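Local coordinates for protein tryptophane-5-halogenase (Microbispora sp. ATCC PTA-5024, PDB 5UAO) that catalyses flavin-dependent chlorination of tryptophan at its 5 position, probably as a post-translational step in the biosynthesis of the lanthipeptide NAI-107, at residues A40-A45 with L59-D64; W101-R106 with D152-Y157; A349-L354 with W399-H404; A437-T442 with V474-L479. All blocks are in the same frame, centred on the assembly; numbering follows the deposited sequence.

Contacts 1, 2 and 3 are buried, whereas contact 4 lies partly at the surface, its centre about 27 Å from the centre of the chain, and meets the second subunit. Contacts 1 and 3 touch the same FAD at different places, the first near the phosphates and adenosine ribose, the third near the flavin rings; their centres are about 26 Å apart. Contacts 2 and 3 are both apolar across their interfaces and touch each other where I105 packs on L354. Contact 1 adds a tyrosine-glutamate hydrogen bond to a helix-strand pair, while contact 4, between two loops, relies on backbone bonds. In contact 3 both nitrogens of H404 are bonded, to E355 and to F400.

Contact 1 (A40-A45 with L59-D64); sequences AGYLTA and LVESAD. With FAD (flavin-adenine dinucleotide), chain E.
A beta-alpha-beta unit of the Rossmann type, which carries part of the FAD pocket, brings Y42 and G41 of helix 39-51 against L59 and E61 of strand 56-61. Helix 40-45 and strand 59-61 run nearly antiparallel, at 169°, with axes 9.5 Å apart. L59 CD1 stands almost exactly over the middle of the Y42 ring, 3.6 Å from its centroid, a CH-pi contact that suits a branched aliphatic residue. With CG trans to its backbone N (chi1 -169°), L59 also lays CD1 3.6 Å from G41 C, so that the methyl meets the main chain of the glycine directly. The tyrosine continues past the leucine, and its OH gives a 2.8 Å hydrogen bond to E61 OE2, reaching the syn side but 34° out of the carboxylate plane. H196 NE2 is a second partner of that oxygen, so two groups help to fix the carboxylate. A phenylalanine in place of Y42 would keep the ring under L59 but would probably leave E61 less firmly oriented, with only H196 of these two partners. At the start of the helix, A40 N donates to FAD O2P at 3.1 Å, while E61 OE1 lies 3.8 Å from ribose O3B, too far for a firm bond. A helix start at the phosphate and an acidic residue near the ribose are characteristic of FAD-binding Rossmann folds.

Contact 2 (W101-R106 with D152-Y157); sequences WKLGIR and DRVPVY
W101 turns the six-membered end of its indole toward V154 and V156, with CZ3 as the meeting point. V154 CG2 comes to the ring edge, in its plane, 4.0 Å from CZ3. V156 CG2 reaches CZ3 at the same distance, so one aromatic carbon sits against two valine methyls, and both valines lie roughly at right angles to the indole. The inverse gamma turn centred on P155 explains the pairing: V156 N bonds back to V154 O at 2.8 Å, and both valines point toward the tryptophan. W101 has its CG trans to the carbonyl carbon (chi1 -67°), which sends the large ring out across the contact. Alongside, L103 directs CD1 to R153 O, 3.7 Å away, and more loosely to V154 CG1 and P155 CD, each at 4.4 Å. Apolar residues suit this buried interface, which no hydrogen bond crosses; the one polar atom of the indole, NE1, is bonded to Y94 OH. Helix 505-514 packs on W101 through A508 and L509, and its Y512 meets the indole edge-to-face; helix 144-151 packs on L103 and P155, where strand 100-102 ends and strand 156-159 begins.

Contact 3 (A349-L354 with W399-H404); sequences AFVEPL and WFLSIH. With FAD (flavin-adenine dinucleotide), chain E.
Leaving strand 349-350, the backbone of V351 to L354 passes beside helix 383-406, coming nearest where the L354 and L401 CA atoms are 7.4 Å apart. This part of the tryptophan halogenase fold carries F350 and P353 of the FAD pocket: P353, which points away from the helix, brings CG to 3.5 Å from flavin atom C6, while V351 and L354 point toward the helix. L401 meets both by splitting its branches. CD1 lies 3.6 Å from V351 CB, and CD2 packs 3.9 Å from L354 CB, so a leucine serves both neighbours with one side chain. L354 then runs alongside H404 in the opposite direction; its CG is trans to the backbone N (chi1 -162°), and CD2 comes within 3.7 Å of H404 CB. E352 is polar amid this apolar packing, but OE1 is bonded by Y405 and W283. A histidine suits the end of the interface because its carbons pack while both nitrogens are used: NE2 bonds E355 OE2, and ND1 bonds F400 O at 2.8 Å, that oxygen lying near the imidazole plane. H404 CE1 also lies over the centre of the F400 ring, 3.5 Å above its plane.

Contact 4 (A437-T442 with V474-L479); sequences AGAPLT and VPARLL
A439 O receives L479 N in a nearly straight hydrogen bond, 2.8 Å long with an N-H...O angle of 168°, and L478 CA adds a weaker CH...O contact at 3.5 Å. On its other side along the chain, A439 N gives an equally short bond, 2.8 Å, to R477 O, which also meets G438 CA. These two bonds flank L478 and make a single bridge of the parallel type between two loops, one following helix 429-437 and the other leading to helix 485-501. Small residues suit the joint. A439 CB rests 3.7 Å from A476 CB, and G438, just beyond the helix end, lies under L479, where a beta carbon would come too close to CD2. L479 points toward the other loop with CG trans to its carbonyl carbon (chi1 -63°); CD2 then sits 4.0 Å from G438 CA, while CD1 lies 3.5 Å from P440 O and 4.2 Å from P440 CD. The peptide before P440 is cis, so the chain bends sharply there. Shortening L479 to an alanine would remove CG and both methyls and is likely to open a gap over G438 and P440, leaving the bridge less shielded. R477 is exposed and poorly ordered; as modelled, its NH2 forms a salt bridge with D379 of the second subunit. Because both bridging bonds are made by main-chain atoms, the pairing itself does not depend on side-chain polarity; the side chains mainly supply small size and apolar cover.

Contact 1 (A40-A45 with L59-D64)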
# COMPACT_ATOMS: atom_id res chain seq x y z
N ALA A 40 -4.59 -27.03 1.16
CA ALA A 40 -3.52 -26.22 1.72
C ALA A 40 -2.21 -27.01 1.74
O ALA A 40 -1.14 -26.50 1.37
CB ALA A 40 -3.90 -25.73 3.14
N GLY A 41 -2.27 -28.25 2.17
CA GLY A 41 -1.07 -29.03 2.36
C GLY A 41 -0.42 -29.36 0.99
O GLY A 41 0.79 -29.19 0.82
N TYR A 42 -1.25 -29.75 0.03
CA TYR A 42 -0.70 -30.15 -1.29
C TYR A 42 -0.14 -28.96 -2.05
O TYR A 42 0.97 -29.06 -2.62
CB TYR A 42 -1.68 -31.01 -2.11
CG TYR A 42 -1.62 -32.49 -1.63
CD1 TYR A 42 -0.58 -33.31 -1.99
CD2 TYR A 42 -2.55 -33.01 -0.74
CE1 TYR A 42 -0.48 -34.60 -1.50
CE2 TYR A 42 -2.47 -34.31 -0.28
CZ TYR A 42 -1.41 -35.10 -0.68
OH TYR A 42 -1.28 -36.40 -0.27
N LEU A 43 -0.84 -27.81 -2.01
CA LEU A 43 -0.31 -26.66 -2.64
C LEU A 43 0.98 -26.20 -2.01
O LEU A 43 1.90 -25.79 -2.72
CB LEU A 43 -1.34 -25.53 -2.71
CG LEU A 43 -2.62 -25.80 -3.51
CD1 LEU A 43 -3.54 -24.66 -3.29
CD2 LEU A 43 -2.37 -25.94 -5.04
N THR A 44 1.11 -26.27 -0.70
CA THR A 44 2.34 -25.89 -0.06
C THR A 44 3.46 -26.84 -0.43
O THR A 44 4.57 -26.37 -0.77
CB THR A 44 2.22 -25.97 1.47
OG1 THR A 44 1.17 -25.11 1.87
CG2 THR A 44 3.49 -25.56 2.13
N ALA A 45 3.21 -28.15 -0.38
CA ALA A 45 4.26 -29.13 -0.70
C ALA A 45 4.74 -28.99 -2.18
O ALA A 45 5.93 -29.03 -2.45
CB ALA A 45 3.74 -30.53 -0.44
N LEU A 59 4.86 -34.85 3.10
CA LEU A 59 3.53 -34.54 3.47
C LEU A 59 2.97 -35.64 4.39
O LEU A 59 2.91 -36.79 3.97
CB LEU A 59 2.64 -34.34 2.21
CG LEU A 59 1.26 -33.72 2.53
CD1 LEU A 59 0.73 -32.77 1.45
CD2 LEU A 59 0.21 -34.80 2.80
N VAL A 60 2.50 -35.24 5.60
CA VAL A 60 1.94 -36.11 6.63
C VAL A 60 0.42 -35.91 6.75
O VAL A 60 -0.06 -34.79 6.90
CB VAL A 60 2.56 -35.82 8.01
CG1 VAL A 60 1.99 -36.72 9.13
CG2 VAL A 60 4.10 -35.87 7.99
N GLU A 61 -0.35 -36.96 6.62
CA GLU A 61 -1.79 -36.84 6.76
C GLU A 61 -2.45 -38.12 7.29
O GLU A 61 -1.96 -39.26 7.11
CB GLU A 61 -2.47 -36.46 5.45
CG GLU A 61 -2.29 -37.45 4.34
CD GLU A 61 -3.07 -37.16 3.08
OE1 GLU A 61 -4.21 -36.67 3.13
OE2 GLU A 61 -2.54 -37.44 2.00
N SER A 62 -3.56 -37.88 7.97
CA SER A 62 -4.27 -38.91 8.67
C SER A 62 -5.38 -39.39 7.76
O SER A 62 -6.26 -38.62 7.40
CB SER A 62 -4.89 -38.31 9.96
OG SER A 62 -5.63 -39.28 10.69
N ALA A 63 -5.38 -40.67 7.45
CA ALA A 63 -6.49 -41.23 6.73
C ALA A 63 -7.77 -41.16 7.56
O ALA A 63 -8.87 -41.33 7.02
CB ALA A 63 -6.18 -42.67 6.38
N ASP A 64 -7.64 -40.91 8.85
CA ASP A 64 -8.81 -40.90 9.76
C ASP A 64 -9.42 -39.55 10.08
O ASP A 64 -10.42 -39.49 10.83
CB ASP A 64 -8.45 -41.55 11.12
CG ASP A 64 -8.22 -43.05 11.01
OD1 ASP A 64 -8.72 -43.66 10.03
OD2 ASP A 64 -7.54 -43.61 11.91
PA FAD E . -8.56 -29.38 5.58
O1A FAD E . -9.13 -29.57 4.17
O2A FAD E . -9.44 -29.35 6.84
O5B FAD E . -7.33 -30.39 5.80
C5B FAD E . -6.74 -30.71 7.04
C4B FAD E . -5.78 -31.86 6.81
O4B FAD E . -5.10 -31.91 8.06
C3B FAD E . -6.37 -33.26 6.55
O3B FAD E . -5.60 -34.04 5.50
C2B FAD E . -6.24 -33.96 7.91
O2B FAD E . -6.14 -35.44 7.86
C1B FAD E . -4.97 -33.29 8.44
N9A FAD E . -4.85 -33.44 9.91
C8A FAD E . -5.61 -32.82 10.86
N7A FAD E . -5.19 -33.20 12.10
C5A FAD E . -4.18 -34.08 11.91
C6A FAD E . -3.35 -34.89 12.81
N6A FAD E . -3.53 -34.80 14.16
N1A FAD E . -2.42 -35.66 12.25
C2A FAD E . -2.23 -35.73 10.92
N3A FAD E . -2.97 -35.04 10.06
C4A FAD E . -3.94 -34.22 10.51
N1 FAD E . -12.10 -21.62 -0.48
C2 FAD E . -12.11 -21.16 -1.78
O2 FAD E . -11.03 -20.75 -2.33
N3 FAD E . -13.25 -21.14 -2.51
C4 FAD E . -14.44 -21.56 -2.04
O4 FAD E . -15.46 -21.48 -2.80
C4X FAD E . -14.49 -22.07 -0.63
N5 FAD E . -15.64 -22.46 -0.01
C5X FAD E . -15.66 -22.92 1.26
C6 FAD E . -16.87 -23.31 1.83
C7 FAD E . -16.94 -23.75 3.13
C7M FAD E . -18.22 -24.20 3.77
C8 FAD E . -15.71 -23.87 3.93
C8M FAD E . -15.81 -24.37 5.35
C9 FAD E . -14.51 -23.48 3.37
C9A FAD E . -14.40 -22.98 2.07
N10 FAD E . -13.15 -22.55 1.49
C10 FAD E . -13.21 -22.08 0.14
C1' FAD E . -11.80 -22.64 2.13
C2' FAD E . -11.16 -23.93 1.41
O2' FAD E . -12.17 -24.91 1.62
C3' FAD E . -10.01 -24.91 1.83
O3' FAD E . -9.88 -26.25 1.21
C4' FAD E . -10.40 -25.53 3.14
O4' FAD E . -11.61 -24.92 3.68
C5' FAD E . -9.12 -25.53 3.98
O5' FAD E . -8.21 -26.47 3.48
P FAD E . -7.16 -27.02 4.61
O1P FAD E . -6.63 -25.90 5.40
O2P FAD E . -6.18 -27.82 3.75
O3P FAD E . -7.88 -27.90 5.71

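Contact 2 (W101-R106 with D152-Y157)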
# COMPACT_ATOMS: atom_id res chain seq x y z
N TRP A 101 -15.57 -22.23 -15.73
CA TRP A 101 -15.09 -20.91 -15.76
C TRP A 101 -15.97 -20.00 -14.94
O TRP A 101 -17.21 -20.10 -14.98
CB TRP A 101 -14.97 -20.33 -17.18
CG TRP A 101 -13.92 -20.99 -18.02
CD1 TRP A 101 -12.84 -21.73 -17.63
CD2 TRP A 101 -13.93 -21.00 -19.45
NE1 TRP A 101 -12.15 -22.20 -18.78
CE2 TRP A 101 -12.82 -21.76 -19.89
CE3 TRP A 101 -14.78 -20.44 -20.39
CZ2 TRP A 101 -12.51 -21.93 -21.25
CZ3 TRP A 101 -14.47 -20.60 -21.73
CH2 TRP A 101 -13.34 -21.35 -22.15
N LYS A 102 -15.30 -19.09 -14.26
CA LYS A 102 -15.98 -18.08 -13.38
C LYS A 102 -15.58 -16.67 -13.85
O LYS A 102 -14.42 -16.29 -13.78
CB LYS A 102 -15.60 -18.33 -11.96
CG LYS A 102 -16.22 -17.36 -10.98
CD LYS A 102 -15.49 -17.41 -9.64
CE LYS A 102 -16.08 -16.40 -8.68
NZ LYS A 102 -15.23 -16.35 -7.46
N LEU A 103 -16.52 -15.96 -14.46
CA LEU A 103 -16.35 -14.62 -14.98
C LEU A 103 -16.64 -13.61 -13.88
O LEU A 103 -16.31 -12.39 -13.98
CB LEU A 103 -17.34 -14.37 -16.14
CG LEU A 103 -17.16 -15.23 -17.39
CD1 LEU A 103 -18.07 -14.80 -18.50
CD2 LEU A 103 -15.73 -15.12 -17.83
N GLY A 104 -17.25 -14.12 -12.83
CA GLY A 104 -17.59 -13.32 -11.66
C GLY A 104 -18.60 -14.01 -10.77
O GLY A 104 -18.75 -15.24 -10.79
N ILE A 105 -19.24 -13.20 -9.91
CA ILE A 105 -20.28 -13.65 -9.03
C ILE A 105 -21.59 -12.93 -9.40
O ILE A 105 -21.64 -11.69 -9.55
CB ILE A 105 -19.96 -13.35 -7.56
CG1 ILE A 105 -18.67 -14.04 -7.12
CG2 ILE A 105 -21.15 -13.71 -6.71
CD1 ILE A 105 -18.12 -13.67 -5.76
N ARG A 106 -22.63 -13.74 -9.57
CA ARG A 106 -23.98 -13.25 -9.62
C ARG A 106 -24.62 -13.19 -8.25
O ARG A 106 -24.97 -14.23 -7.65
CB ARG A 106 -24.82 -14.14 -10.50
CG ARG A 106 -26.20 -13.61 -10.77
CD ARG A 106 -27.06 -14.48 -11.70
NE ARG A 106 -28.34 -13.80 -11.67
CZ ARG A 106 -29.35 -14.09 -10.84
NH1 ARG A 106 -29.34 -15.17 -10.05
NH2 ARG A 106 -30.41 -13.31 -10.84
N ASP A 152 -25.35 -15.26 -19.98
CA ASP A 152 -24.86 -16.62 -19.78
C ASP A 152 -24.01 -17.09 -20.99
O ASP A 152 -24.17 -18.21 -21.49
CB ASP A 152 -26.00 -17.64 -19.50
CG ASP A 152 -26.61 -17.47 -18.09
OD1 ASP A 152 -25.88 -17.30 -17.15
OD2 ASP A 152 -27.85 -17.45 -17.91
N ARG A 153 -23.07 -16.26 -21.42
CA ARG A 153 -22.19 -16.62 -22.53
C ARG A 153 -20.77 -16.33 -22.11
O ARG A 153 -20.54 -15.70 -21.04
CB ARG A 153 -22.61 -15.80 -23.79
CG ARG A 153 -23.83 -16.38 -24.49
CD ARG A 153 -24.32 -15.43 -25.56
NE ARG A 153 -25.61 -15.84 -26.08
CZ ARG A 153 -25.80 -16.88 -26.88
NH1 ARG A 153 -24.78 -17.62 -27.27
NH2 ARG A 153 -27.04 -17.20 -27.27
N VAL A 154 -19.80 -16.76 -22.91
CA VAL A 154 -18.39 -16.59 -22.59
C VAL A 154 -17.68 -15.99 -23.81
O VAL A 154 -18.15 -16.17 -24.92
CB VAL A 154 -17.72 -17.92 -22.17
CG1 VAL A 154 -18.33 -18.52 -20.91
CG2 VAL A 154 -17.77 -18.98 -23.28
N PRO A 155 -16.56 -15.27 -23.61
CA PRO A 155 -15.99 -14.47 -24.70
C PRO A 155 -15.05 -15.33 -25.64
O PRO A 155 -13.83 -15.14 -25.73
CB PRO A 155 -15.29 -13.35 -23.94
CG PRO A 155 -14.80 -14.01 -22.65
CD PRO A 155 -15.89 -14.98 -22.32
N VAL A 156 -15.68 -16.33 -26.23
CA VAL A 156 -15.02 -17.28 -27.13
C VAL A 156 -15.97 -17.33 -28.33
O VAL A 156 -17.20 -17.26 -28.15
CB VAL A 156 -14.84 -18.67 -26.52
CG1 VAL A 156 -14.07 -19.61 -27.49
CG2 VAL A 156 -14.10 -18.60 -25.19
N TYR A 157 -15.39 -17.43 -29.53
CA TYR A 157 -16.16 -17.21 -30.78
C TYR A 157 -15.68 -18.15 -31.85
O TYR A 157 -14.47 -18.38 -32.01
CB TYR A 157 -15.94 -15.80 -31.26
CG TYR A 157 -16.33 -14.76 -30.21
CD1 TYR A 157 -15.41 -14.34 -29.23
CD2 TYR A 157 -17.63 -14.22 -30.18
CE1 TYR A 157 -15.78 -13.41 -28.27
CE2 TYR A 157 -18.00 -13.28 -29.21
CZ TYR A 157 -17.09 -12.91 -28.25
OH TYR A 157 -17.46 -11.98 -27.31

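Contact 3 (A349-L354 with W399-H404)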
# COMPACT_ATOMS: atom_id res chain seq x y z
N ALA A 349 -6.55 -19.07 9.39
CA ALA A 349 -7.68 -18.15 9.27
C ALA A 349 -8.73 -18.70 8.34
O ALA A 349 -8.42 -19.54 7.49
CB ALA A 349 -7.20 -16.80 8.69
N PHE A 350 -9.95 -18.15 8.42
CA PHE A 350 -11.08 -18.60 7.54
C PHE A 350 -12.10 -17.50 7.52
O PHE A 350 -12.35 -16.90 8.54
CB PHE A 350 -11.77 -19.83 8.10
CG PHE A 350 -13.00 -20.26 7.31
CD1 PHE A 350 -12.86 -21.09 6.23
CD2 PHE A 350 -14.25 -19.76 7.59
CE1 PHE A 350 -13.95 -21.46 5.48
CE2 PHE A 350 -15.33 -20.11 6.83
CZ PHE A 350 -15.18 -20.95 5.77
N VAL A 351 -12.65 -17.20 6.35
CA VAL A 351 -13.92 -16.44 6.26
C VAL A 351 -14.83 -17.23 5.33
O VAL A 351 -14.37 -18.06 4.51
CB VAL A 351 -13.75 -15.04 5.68
CG1 VAL A 351 -12.93 -14.17 6.61
CG2 VAL A 351 -13.13 -15.09 4.28
N GLU A 352 -16.13 -16.98 5.43
CA GLU A 352 -17.11 -17.69 4.63
C GLU A 352 -16.81 -17.42 3.16
O GLU A 352 -16.14 -16.40 2.83
CB GLU A 352 -18.51 -17.26 4.96
CG GLU A 352 -18.84 -15.80 4.75
CD GLU A 352 -20.07 -15.42 5.52
OE1 GLU A 352 -21.21 -15.72 5.13
OE2 GLU A 352 -19.91 -14.84 6.60
N PRO A 353 -17.18 -18.35 2.31
CA PRO A 353 -16.74 -18.25 0.94
C PRO A 353 -17.52 -17.30 0.10
O PRO A 353 -17.58 -17.46 -1.13
CB PRO A 353 -16.90 -19.69 0.45
CG PRO A 353 -18.13 -20.12 1.21
CD PRO A 353 -17.84 -19.64 2.57
N LEU A 354 -18.04 -16.22 0.66
CA LEU A 354 -18.81 -15.27 -0.18
C LEU A 354 -18.02 -14.57 -1.36
O LEU A 354 -18.56 -14.10 -2.41
CB LEU A 354 -19.46 -14.28 0.78
CG LEU A 354 -20.62 -13.40 0.37
CD1 LEU A 354 -21.76 -14.15 -0.29
CD2 LEU A 354 -21.10 -12.74 1.65
N TRP A 399 -13.53 -6.85 6.56
CA TRP A 399 -14.32 -5.63 6.42
C TRP A 399 -15.03 -5.55 5.09
O TRP A 399 -16.15 -5.13 5.04
CB TRP A 399 -13.49 -4.37 6.64
CG TRP A 399 -12.90 -4.33 7.99
CD1 TRP A 399 -11.58 -4.35 8.27
CD2 TRP A 399 -13.59 -4.36 9.25
NE1 TRP A 399 -11.39 -4.33 9.63
CE2 TRP A 399 -12.60 -4.41 10.25
CE3 TRP A 399 -14.94 -4.40 9.61
CZ2 TRP A 399 -12.90 -4.42 11.62
CZ3 TRP A 399 -15.24 -4.44 10.96
CH2 TRP A 399 -14.21 -4.44 11.96
N PHE A 400 -14.43 -6.06 4.02
CA PHE A 400 -15.18 -6.13 2.75
C PHE A 400 -16.39 -7.07 2.83
O PHE A 400 -17.45 -6.75 2.34
CB PHE A 400 -14.19 -6.61 1.65
CG PHE A 400 -14.80 -6.80 0.28
CD1 PHE A 400 -15.67 -5.87 -0.26
CD2 PHE A 400 -14.44 -7.89 -0.51
CE1 PHE A 400 -16.18 -6.01 -1.55
CE2 PHE A 400 -14.94 -8.05 -1.79
CZ PHE A 400 -15.79 -7.11 -2.31
N LEU A 401 -16.22 -8.26 3.41
CA LEU A 401 -17.34 -9.13 3.60
C LEU A 401 -18.40 -8.48 4.50
O LEU A 401 -19.60 -8.74 4.30
CB LEU A 401 -16.97 -10.48 4.20
CG LEU A 401 -16.09 -11.34 3.26
CD1 LEU A 401 -15.74 -12.67 3.94
CD2 LEU A 401 -16.86 -11.65 2.02
N SER A 402 -17.96 -7.73 5.51
CA SER A 402 -18.92 -7.10 6.45
C SER A 402 -19.99 -6.25 5.70
O SER A 402 -21.14 -6.23 6.08
CB SER A 402 -18.16 -6.23 7.51
OG SER A 402 -17.79 -4.89 7.12
N ILE A 403 -19.59 -5.56 4.64
CA ILE A 403 -20.54 -4.72 3.91
C ILE A 403 -21.47 -5.53 3.02
O ILE A 403 -22.44 -4.95 2.53
CB ILE A 403 -19.87 -3.55 3.15
CG1 ILE A 403 -18.98 -4.05 2.02
CG2 ILE A 403 -19.05 -2.75 4.10
CD1 ILE A 403 -19.17 -3.32 0.76
N HIS A 404 -21.17 -6.82 2.75
CA HIS A 404 -22.14 -7.69 2.04
C HIS A 404 -23.34 -7.97 2.96
O HIS A 404 -24.47 -8.22 2.50
CB HIS A 404 -21.56 -9.03 1.66
CG HIS A 404 -20.42 -8.98 0.69
ND1 HIS A 404 -19.28 -8.24 0.88
CD2 HIS A 404 -20.23 -9.64 -0.47
CE1 HIS A 404 -18.43 -8.44 -0.12
NE2 HIS A 404 -18.97 -9.32 -0.94
PA FAD E . -8.56 -29.38 5.58
O1A FAD E . -9.13 -29.57 4.17
O2A FAD E . -9.44 -29.35 6.84
O5B FAD E . -7.33 -30.39 5.80
C5B FAD E . -6.74 -30.71 7.04
C4B FAD E . -5.78 -31.86 6.81
O4B FAD E . -5.10 -31.91 8.06
C3B FAD E . -6.37 -33.26 6.55
O3B FAD E . -5.60 -34.04 5.50
C2B FAD E . -6.24 -33.96 7.91
O2B FAD E . -6.14 -35.44 7.86
C1B FAD E . -4.97 -33.29 8.44
N9A FAD E . -4.85 -33.44 9.91
C8A FAD E . -5.61 -32.82 10.86
N7A FAD E . -5.19 -33.20 12.10
C5A FAD E . -4.18 -34.08 11.91
C6A FAD E . -3.35 -34.89 12.81
N6A FAD E . -3.53 -34.80 14.16
N1A FAD E . -2.42 -35.66 12.25
C2A FAD E . -2.23 -35.73 10.92
N3A FAD E . -2.97 -35.04 10.06
C4A FAD E . -3.94 -34.22 10.51
N1 FAD E . -12.10 -21.62 -0.48
C2 FAD E . -12.11 -21.16 -1.78
O2 FAD E . -11.03 -20.75 -2.33
N3 FAD E . -13.25 -21.14 -2.51
C4 FAD E . -14.44 -21.56 -2.04
O4 FAD E . -15.46 -21.48 -2.80
C4X FAD E . -14.49 -22.07 -0.63
N5 FAD E . -15.64 -22.46 -0.01
C5X FAD E . -15.66 -22.92 1.26
C6 FAD E . -16.87 -23.31 1.83
C7 FAD E . -16.94 -23.75 3.13
C7M FAD E . -18.22 -24.20 3.77
C8 FAD E . -15.71 -23.87 3.93
C8M FAD E . -15.81 -24.37 5.35
C9 FAD E . -14.51 -23.48 3.37
C9A FAD E . -14.40 -22.98 2.07
N10 FAD E . -13.15 -22.55 1.49
C10 FAD E . -13.21 -22.08 0.14
C1' FAD E . -11.80 -22.64 2.13
C2' FAD E . -11.16 -23.93 1.41
O2' FAD E . -12.17 -24.91 1.62
C3' FAD E . -10.01 -24.91 1.83
O3' FAD E . -9.88 -26.25 1.21
C4' FAD E . -10.40 -25.53 3.14
O4' FAD E . -11.61 -24.92 3.68
C5' FAD E . -9.12 -25.53 3.98
O5' FAD E . -8.21 -26.47 3.48
P FAD E . -7.16 -27.02 4.61
O1P FAD E . -6.63 -25.90 5.40
O2P FAD E . -6.18 -27.82 3.75
O3P FAD E . -7.88 -27.90 5.71

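Contact 4 (A437-T442 with V474-L479)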
# COMPACT_ATOMS: atom_id res chain seq x y z
N ALA A 437 -20.30 10.52 0.04
CA ALA A 437 -20.14 11.90 -0.35
C ALA A 437 -19.94 11.98 -1.85
O ALA A 437 -20.03 13.06 -2.44
CB ALA A 437 -18.94 12.52 0.39
N GLY A 438 -19.63 10.86 -2.49
CA GLY A 438 -19.45 10.85 -3.96
C GLY A 438 -19.04 9.51 -4.49
O GLY A 438 -17.84 9.14 -4.49
N ALA A 439 -20.03 8.78 -4.99
CA ALA A 439 -19.85 7.40 -5.50
C ALA A 439 -19.88 7.36 -7.04
O ALA A 439 -20.55 8.17 -7.67
CB ALA A 439 -20.95 6.52 -4.92
N PRO A 440 -19.15 6.46 -7.66
CA PRO A 440 -18.30 5.41 -7.11
C PRO A 440 -16.94 5.99 -6.74
O PRO A 440 -16.46 6.95 -7.37
CB PRO A 440 -18.11 4.48 -8.30
CG PRO A 440 -18.20 5.35 -9.49
CD PRO A 440 -19.11 6.47 -9.13
N LEU A 441 -16.29 5.35 -5.78
CA LEU A 441 -14.97 5.77 -5.37
C LEU A 441 -14.01 5.65 -6.48
O LEU A 441 -13.06 6.44 -6.59
CB LEU A 441 -14.49 4.89 -4.20
CG LEU A 441 -15.23 5.08 -2.87
CD1 LEU A 441 -14.97 3.87 -1.96
CD2 LEU A 441 -14.79 6.38 -2.23
N THR A 442 -14.20 4.66 -7.34
CA THR A 442 -13.35 4.52 -8.53
C THR A 442 -13.52 5.70 -9.53
O THR A 442 -12.68 5.83 -10.40
CB THR A 442 -13.62 3.21 -9.31
OG1 THR A 442 -15.04 2.98 -9.50
CG2 THR A 442 -13.00 2.05 -8.54
N VAL A 474 -26.96 1.36 -1.70
CA VAL A 474 -26.54 2.13 -0.52
C VAL A 474 -26.53 3.63 -0.92
O VAL A 474 -25.91 4.00 -1.92
CB VAL A 474 -25.14 1.67 -0.09
CG1 VAL A 474 -24.50 2.65 0.85
CG2 VAL A 474 -25.24 0.27 0.54
N PRO A 475 -27.24 4.49 -0.17
CA PRO A 475 -27.42 5.88 -0.61
C PRO A 475 -26.09 6.61 -0.76
O PRO A 475 -25.21 6.46 0.11
CB PRO A 475 -28.23 6.53 0.53
CG PRO A 475 -28.81 5.41 1.30
CD PRO A 475 -27.87 4.24 1.14
N ALA A 476 -25.94 7.36 -1.84
CA ALA A 476 -24.76 8.18 -2.04
C ALA A 476 -25.04 9.19 -3.09
O ALA A 476 -26.00 9.02 -3.82
CB ALA A 476 -23.58 7.32 -2.45
N ARG A 477 -24.26 10.28 -3.11
CA ARG A 477 -24.28 11.24 -4.19
C ARG A 477 -23.55 10.61 -5.33
O ARG A 477 -22.36 10.30 -5.21
CB ARG A 477 -23.60 12.55 -3.83
CG ARG A 477 -24.31 13.36 -2.76
CD ARG A 477 -24.57 14.79 -3.24
NE ARG A 477 -24.47 15.77 -2.17
CZ ARG A 477 -23.44 16.60 -1.95
NH1 ARG A 477 -22.37 16.58 -2.74
NH2 ARG A 477 -23.48 17.46 -0.94
N LEU A 478 -24.26 10.41 -6.44
CA LEU A 478 -23.67 9.81 -7.62
C LEU A 478 -22.88 10.87 -8.34
O LEU A 478 -23.36 11.98 -8.59
CB LEU A 478 -24.74 9.21 -8.55
CG LEU A 478 -24.18 8.33 -9.66
CD1 LEU A 478 -23.48 7.10 -9.09
CD2 LEU A 478 -25.27 7.90 -10.64
N LEU A 479 -21.65 10.55 -8.68
CA LEU A 479 -20.85 11.48 -9.40
C LEU A 479 -21.42 11.70 -10.82
O LEU A 479 -21.91 10.77 -11.50
CB LEU A 479 -19.39 11.05 -9.50
CG LEU A 479 -18.54 10.92 -8.18
CD1 LEU A 479 -17.24 10.18 -8.50
CD2 LEU A 479 -18.27 12.25 -7.50